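Local coordinates for protein multicopper oxidase (Pseudomonas thermotolerans, PDB 6VOW) that probably oxidises phenolic and related substrates at a mononuclear copper and passes the electrons to a copper cluster that reduces oxygen to water, as laccases do, at residues Cys73-Trp78 against Glu156-Ser161; Asp77-Arg82 against Tyr123-Glu128. All coordinates share one frame; numbering follows the deposited sequence. Where two conformers were deposited one is given.

Contact 1: Cys73-Trp78 against Glu156-Ser161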
loop_
_atom_site.group_PDB
_atom_site.type_symbol
_atom_site.label_atom_id
_atom_site.label_comp_id
_atom_site.label_asym_id
_atom_site.label_seq_id
_atom_site.Cartn_x
_atom_site.Cartn_y
_atom_site.Cartn_z
ATOM N N CYS A 73 -1.912 -10.872 11.273
ATOM C CA CYS A 73 -0.856 -11.493 12.019
ATOM C C CYS A 73 -0.581 -10.643 13.258
ATOM O O CYS A 73 -1.314 -9.675 13.565
ATOM C CB CYS A 73 0.412 -11.642 11.181
ATOM S SG CYS A 73 1.651 -12.938 11.790
ATOM N N ARG A 74 0.422 -11.028 14.040
ATOM C CA ARG A 74 0.722 -10.332 15.296
ATOM C C ARG A 74 2.154 -10.171 15.189
ATOM O O ARG A 74 2.799 -11.065 14.609
ATOM C CB ARG A 74 0.326 -11.241 16.489
ATOM C CG ARG A 74 0.969 -10.985 17.846
ATOM C CD ARG A 74 0.020 -10.258 18.754
ATOM N NE ARG A 74 -1.274 -10.934 18.786
ATOM C CZ ARG A 74 -2.421 -10.359 19.148
ATOM N NH1 ARG A 74 -2.472 -9.073 19.498
ATOM N NH2 ARG A 74 -3.543 -11.065 19.142
ATOM N N GLN A 75 2.650 -9.019 15.634
ATOM C CA GLN A 75 4.041 -8.690 15.529
ATOM C C GLN A 75 4.892 -9.665 16.282
ATOM O O GLN A 75 4.616 -9.921 17.432
ATOM C CB GLN A 75 4.243 -7.296 16.118
ATOM C CG GLN A 75 5.647 -6.750 16.075
ATOM C CD GLN A 75 5.675 -5.376 16.646
ATOM O OE1 GLN A 75 4.834 -5.027 17.465
ATOM N NE2 GLN A 75 6.623 -4.573 16.212
ATOM N N GLY A 76 5.929 -10.179 15.626
ATOM C CA GLY A 76 6.845 -11.176 16.205
ATOM C C GLY A 76 6.442 -12.569 15.780
ATOM O O GLY A 76 7.215 -13.480 15.854
ATOM N N ASP A 77 5.238 -12.730 15.276
ATOM C CA ASP A 77 4.789 -14.064 14.891
ATOM C C ASP A 77 5.034 -14.374 13.413
ATOM O O ASP A 77 5.458 -13.493 12.646
ATOM C CB ASP A 77 3.312 -14.216 15.199
ATOM C CG ASP A 77 2.987 -14.037 16.647
ATOM O OD1 ASP A 77 3.911 -13.957 17.481
ATOM O OD2 ASP A 77 1.777 -14.053 16.915
ATOM N N TRP A 78 4.813 -15.644 13.048
ATOM C CA TRP A 78 4.962 -16.177 11.668
ATOM C C TRP A 78 3.669 -16.093 11.019
ATOM O O TRP A 78 2.654 -16.438 11.637
ATOM C CB TRP A 78 5.412 -17.641 11.579
ATOM C CG TRP A 78 6.829 -17.884 11.948
ATOM C CD1 TRP A 78 7.266 -18.188 13.175
ATOM C CD2 TRP A 78 7.977 -17.881 11.117
ATOM N NE1 TRP A 78 8.608 -18.316 13.196
ATOM C CE2 TRP A 78 9.078 -18.170 11.933
ATOM C CE3 TRP A 78 8.199 -17.651 9.766
ATOM C CZ2 TRP A 78 10.377 -18.232 11.444
ATOM C CZ3 TRP A 78 9.451 -17.716 9.295
ATOM C CH2 TRP A 78 10.536 -18.002 10.113
ATOM N N GLU A 156 -0.935 -6.919 13.997
ATOM C CA GLU A 156 -1.263 -6.415 15.272
ATOM C C GLU A 156 0.018 -6.064 16.085
ATOM O O GLU A 156 1.081 -6.720 15.981
ATOM C CB GLU A 156 -2.181 -7.401 15.999
ATOM C CG GLU A 156 -3.576 -7.459 15.336
ATOM C CD GLU A 156 -4.538 -8.497 15.909
ATOM O OE1 GLU A 156 -4.217 -8.940 17.023
ATOM O OE2 GLU A 156 -5.586 -8.852 15.271
ATOM N N GLU A 157 -0.046 -4.984 16.850
ATOM C CA GLU A 157 1.099 -4.641 17.787
ATOM C C GLU A 157 1.328 -5.813 18.811
ATOM O O GLU A 157 0.397 -6.531 19.185
ATOM C CB GLU A 157 0.844 -3.369 18.592
ATOM C CG GLU A 157 0.779 -2.053 17.792
ATOM C CD GLU A 157 -0.494 -1.974 16.887
ATOM O OE1 GLU A 157 -1.651 -2.433 17.265
ATOM O OE2 GLU A 157 -0.332 -1.446 15.770
ATOM N N ARG A 158 2.549 -5.996 19.244
ATOM C CA ARG A 158 2.835 -7.089 20.181
ATOM C C ARG A 158 2.112 -6.831 21.492
ATOM O O ARG A 158 1.483 -7.741 22.044
ATOM C CB ARG A 158 4.323 -7.289 20.407
ATOM C CG ARG A 158 4.594 -8.592 21.221
ATOM C CD ARG A 158 6.002 -9.133 21.111
ATOM N NE ARG A 158 6.791 -7.934 20.908
ATOM C CZ ARG A 158 7.489 -7.608 19.833
ATOM N NH1 ARG A 158 7.665 -8.444 18.839
ATOM N NH2 ARG A 158 8.106 -6.402 19.811
ATOM N N GLU A 159 2.161 -5.615 21.991
ATOM C CA GLU A 159 1.389 -5.273 23.175
ATOM C C GLU A 159 0.172 -4.492 22.734
ATOM O O GLU A 159 0.214 -3.768 21.721
ATOM C CB GLU A 159 2.237 -4.412 24.199
ATOM C CG GLU A 159 3.562 -5.045 24.702
ATOM C CD GLU A 159 3.424 -6.475 25.345
ATOM O OE1 GLU A 159 2.337 -6.817 25.895
ATOM O OE2 GLU A 159 4.415 -7.284 25.320
ATOM N N PRO A 160 -0.897 -4.581 23.507
ATOM C CA PRO A 160 -2.146 -3.943 23.207
ATOM C C PRO A 160 -1.931 -2.463 22.975
ATOM O O PRO A 160 -1.350 -1.803 23.785
ATOM C CB PRO A 160 -3.021 -4.191 24.491
ATOM C CG PRO A 160 -2.140 -4.813 25.497
ATOM C CD PRO A 160 -1.009 -5.437 24.720
ATOM N N SER A 161 -2.362 -1.944 21.839
ATOM C CA SER A 161 -2.434 -0.506 21.715
ATOM C C SER A 161 -3.592 -0.199 22.632
ATOM O O SER A 161 -4.505 -1.034 22.832
ATOM C CB SER A 161 -2.767 -0.095 20.284
ATOM O OG SER A 161 -4.117 -0.429 20.022
HETATM O O HOH W 1 -4.801 -7.837 19.475
#
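Gln75 and Arg158 meet as two flat groups in an offset stack, the side-chain amide lying toward the rim of one guanidinium face with the planes 22° apart, although the two chains cross at about a right angle. With CG anti to the backbone N (chi1 -179°) and the chain extended beyond it, Gln75 reaches the backbone of Arg158, whose N donates to OE1 of Gln75 at 3.1 Å, in the carbonyl plane and on a lone pair. The other end of the amide, NE2, is bonded to the carbonyl O of Glu128, so both ends of this buried group are used and its rotation is fixed. A leucine here would probably leave the N-H of Arg158 and the carbonyl of Glu128 without their mates and take away the flat amide stacked on the guanidinium. Strand 71-74 runs parallel to strand 151-156 at the margin of a cupredoxin-type sheet, the beta-sandwich unit of multicopper oxidases, and the bridge Arg74-Glu156 closes that pairing: Glu156 N gives to Cys73 O and Gln75 N to Glu156 O, each 2.8 Å. Beyond it the chain leaves in a type II turn from Arg74 to Asp77, where Gly76 takes a positive phi that a side chain would resist and lets Arg158 NH1 come to 3.9 Å from its CA. Glu156 OE1 comes over one face of the bent Arg74 guanidinium, the carboxylate plane at 82° to it. Arg74 NH1 lies 3.0 Å from Glu156 OE1, a salt bridge of charges alone, while a water accepts from Arg74 NH1 and donates to Glu156 OE1; OE2 of Glu156 pairs with Arg72.

Contact 2: Asp77-Arg82 against Tyr123-Glu128; sequences DWLRVR and YVFKTE
Leu79 and Phe125 face each other as a hydrogen-bonded antiparallel pair, Leu79 N giving to Phe125 O at 2.7 Å in an almost perfectly straight bond (179° at the hydrogen) and Phe125 N returning one to Leu79 O. Val81 and Tyr123 repeat the pair of hydrogen bonds, and Thr127 N extends the series to Asp77 O at 3.0 Å. At the non-hydrogen-bonded pairs Trp78-Lys126 and Arg80-Val124 the CA hydrogens of all four residues point at carbonyl oxygens. Largely apolar packing fills the face that carries Leu79, Val81, Tyr123 and Phe125; the Tyr123 hydroxyl is bonded to Gln112. The Phe125 ring, its CG held between backbone N and carbonyl carbon (chi1 48°), is turned toward Leu79: Leu79 CB lies over one face of it, offset toward the rim, and Leu79 CD2 touches Phe125 CZ at 3.6 Å. Strands 78-85 and 120-126 are neighbours in a four-stranded sheet of a cupredoxin-type domain, with 120-126 at its margin; this face turns inward, Leu79 reaching Leu153 and Cys73 of the other sheet of the sandwich, and Phe125 meeting Trp95. On the opposite face Trp78 and Lys126 make the main contact. Lys126 CG lies over the centre of the six-membered ring of Trp78, 3.5 Å from its centroid, a CH-pi contact made by the aliphatic part of the lysine. Bends at chi3 and chi4 fold the rest of the chain back, and NZ hangs off-centre by the five-membered ring, 4.0 Å from its centroid, in a cation-pi contact; its hydrogen-bond partner is Gly76 O. Tryptophan suits the place by offering a broad face to both methylene and ammonium. Farther along, Val124 CG1 touches Trp78 CE3 and the methylenes of Arg80, whose guanidinium goes on to Asp39.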
loop_
_atom_site.group_PDB
_atom_site.type_symbol
_atom_site.label_atom_id
_atom_site.label_comp_id
_atom_site.label_asym_id
_atom_site.label_seq_id
_atom_site.Cartn_x
_atom_site.Cartn_y
_atom_site.Cartn_z
ATOM N N ASP A 77 5.238 -12.730 15.276
ATOM C CA ASP A 77 4.789 -14.064 14.891
ATOM C C ASP A 77 5.034 -14.374 13.413
ATOM O O ASP A 77 5.458 -13.493 12.646
ATOM C CB ASP A 77 3.312 -14.216 15.199
ATOM C CG ASP A 77 2.987 -14.037 16.647
ATOM O OD1 ASP A 77 3.911 -13.957 17.481
ATOM O OD2 ASP A 77 1.777 -14.053 16.915
ATOM N N TRP A 78 4.813 -15.644 13.048
ATOM C CA TRP A 78 4.962 -16.177 11.668
ATOM C C TRP A 78 3.669 -16.093 11.019
ATOM O O TRP A 78 2.654 -16.438 11.637
ATOM C CB TRP A 78 5.412 -17.641 11.579
ATOM C CG TRP A 78 6.829 -17.884 11.948
ATOM C CD1 TRP A 78 7.266 -18.188 13.175
ATOM C CD2 TRP A 78 7.977 -17.881 11.117
ATOM N NE1 TRP A 78 8.608 -18.316 13.196
ATOM C CE2 TRP A 78 9.078 -18.170 11.933
ATOM C CE3 TRP A 78 8.199 -17.651 9.766
ATOM C CZ2 TRP A 78 10.377 -18.232 11.444
ATOM C CZ3 TRP A 78 9.451 -17.716 9.295
ATOM C CH2 TRP A 78 10.536 -18.002 10.113
ATOM N N LEU A 79 3.704 -15.597 9.762
ATOM C CA LEU A 79 2.544 -15.542 8.918
ATOM C C LEU A 79 2.800 -16.638 7.951
ATOM O O LEU A 79 3.858 -16.588 7.344
ATOM C CB LEU A 79 2.462 -14.182 8.153
ATOM C CG LEU A 79 1.299 -14.121 7.183
ATOM C CD1 LEU A 79 0.080 -14.542 7.883
ATOM C CD2 LEU A 79 1.081 -12.706 6.704
ATOM N N ARG A 80 1.850 -17.568 7.784
ATOM C CA ARG A 80 2.007 -18.717 6.859
ATOM C C ARG A 80 0.805 -18.762 5.988
ATOM O O ARG A 80 -0.339 -18.890 6.471
ATOM C CB ARG A 80 2.140 -20.035 7.630
ATOM C CG ARG A 80 2.535 -21.252 6.789
ATOM C CD ARG A 80 3.207 -22.358 7.615
ATOM N NE ARG A 80 2.296 -22.916 8.620
ATOM C CZ ARG A 80 2.688 -23.736 9.583
ATOM N NH1 ARG A 80 3.929 -24.074 9.675
ATOM N NH2 ARG A 80 1.835 -24.191 10.456
ATOM N N VAL A 81 1.036 -18.578 4.695
ATOM C CA VAL A 81 -0.082 -18.498 3.767
ATOM C C VAL A 81 0.190 -19.466 2.655
ATOM O O VAL A 81 1.159 -19.328 1.922
ATOM C CB VAL A 81 -0.261 -17.119 3.152
ATOM C CG1 VAL A 81 -1.463 -17.209 2.190
ATOM C CG2 VAL A 81 -0.463 -16.091 4.259
ATOM N N ARG A 82 -0.680 -20.459 2.590
ATOM C CA ARG A 82 -0.759 -21.418 1.500
ATOM C C ARG A 82 -1.542 -20.709 0.402
ATOM O O ARG A 82 -2.769 -20.626 0.451
ATOM C CB ARG A 82 -1.429 -22.697 2.028
ATOM C CG ARG A 82 -1.921 -23.702 1.016
ATOM C CD ARG A 82 -0.793 -24.303 0.286
ATOM N NE ARG A 82 0.046 -25.227 1.082
ATOM C CZ ARG A 82 -0.196 -26.513 1.276
ATOM N NH1 ARG A 82 -1.313 -27.096 0.848
ATOM N NH2 ARG A 82 0.687 -27.209 1.948
ATOM N N TYR A 123 3.793 -18.959 1.446
ATOM C CA TYR A 123 4.513 -17.763 1.918
ATOM C C TYR A 123 4.557 -17.890 3.410
ATOM O O TYR A 123 3.527 -17.888 4.026
ATOM C CB TYR A 123 3.873 -16.414 1.496
ATOM C CG TYR A 123 3.835 -16.231 -0.026
ATOM C CD1 TYR A 123 4.877 -15.659 -0.699
ATOM C CD2 TYR A 123 2.725 -16.610 -0.757
ATOM C CE1 TYR A 123 4.857 -15.498 -2.073
ATOM C CE2 TYR A 123 2.676 -16.453 -2.132
ATOM C CZ TYR A 123 3.743 -15.909 -2.782
ATOM O OH TYR A 123 3.671 -15.815 -4.116
ATOM N N VAL A 124 5.750 -18.024 3.976
ATOM C CA VAL A 124 5.996 -18.014 5.423
ATOM C C VAL A 124 7.009 -16.961 5.771
ATOM O O VAL A 124 8.153 -16.997 5.251
ATOM C CB VAL A 124 6.685 -19.318 5.991
ATOM C CG1 VAL A 124 6.107 -19.649 7.351
ATOM C CG2 VAL A 124 6.607 -20.494 5.063
ATOM N N PHE A 125 6.660 -16.054 6.673
ATOM C CA PHE A 125 7.681 -15.080 7.111
ATOM C C PHE A 125 7.201 -14.515 8.427
ATOM O O PHE A 125 6.009 -14.656 8.798
ATOM C CB PHE A 125 7.854 -13.967 6.084
ATOM C CG PHE A 125 6.533 -13.375 5.637
ATOM C CD1 PHE A 125 5.807 -13.935 4.581
ATOM C CD2 PHE A 125 5.956 -12.255 6.292
ATOM C CE1 PHE A 125 4.589 -13.372 4.177
ATOM C CE2 PHE A 125 4.746 -11.706 5.843
ATOM C CZ PHE A 125 4.090 -12.267 4.784
ATOM N N LYS A 126 8.142 -14.002 9.185
ATOM C CA LYS A 126 7.815 -13.345 10.434
ATOM C C LYS A 126 7.478 -11.905 10.049
ATOM O O LYS A 126 8.127 -11.297 9.178
ATOM C CB LYS A 126 9.019 -13.371 11.428
ATOM C CG LYS A 126 9.547 -14.728 11.855
ATOM C CD LYS A 126 10.741 -14.598 12.826
ATOM C CE LYS A 126 10.296 -14.276 14.244
ATOM N NZ LYS A 126 9.399 -15.340 14.789
ATOM N N THR A 127 6.440 -11.392 10.716
ATOM C CA THR A 127 6.017 -10.025 10.682
ATOM C C THR A 127 6.508 -9.309 11.927
ATOM O O THR A 127 5.878 -9.414 12.979
ATOM C CB THR A 127 4.489 -10.008 10.598
ATOM O OG1 THR A 127 3.937 -10.711 11.724
ATOM C CG2 THR A 127 3.995 -10.710 9.340
ATOM N N GLU A 128 7.670 -8.672 11.854
ATOM C CA GLU A 128 8.263 -7.935 12.923
ATOM C C GLU A 128 7.761 -6.498 13.075
ATOM O O GLU A 128 8.159 -5.860 14.077
ATOM C CB GLU A 128 9.805 -7.869 12.772
ATOM C CG GLU A 128 10.497 -9.242 12.663
ATOM C CD GLU A 128 10.575 -10.035 13.974
ATOM O OE1 GLU A 128 10.087 -9.576 15.024
ATOM O OE2 GLU A 128 11.143 -11.131 13.973
#

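How the contacts relate
Contacts 1 and 2 have centres 12 Å apart and share Asp77 and Trp78, since the turn that ends strand 71-74 leads straight into strand 78-85; the chain thus passes from one sheet of the sandwich to the other. They also touch directly: Gly76 N probably bonds to Thr127 O at 2.8 Å, while Thr127 OG1 packs 3.2 Å from Cys73 SG. Lys126-Glu128 is thereby fitted against the turn of contact 1. Contact 2 comes close to the copper sites, the side chain of Phe125 about 11 Å from a copper ion and that of Tyr123 about 12 Å from the Cu-O-Cu linkage. Trp95, which meets both rings, lies in sequence between His94 and His96, both of the Cu-O-Cu pocket.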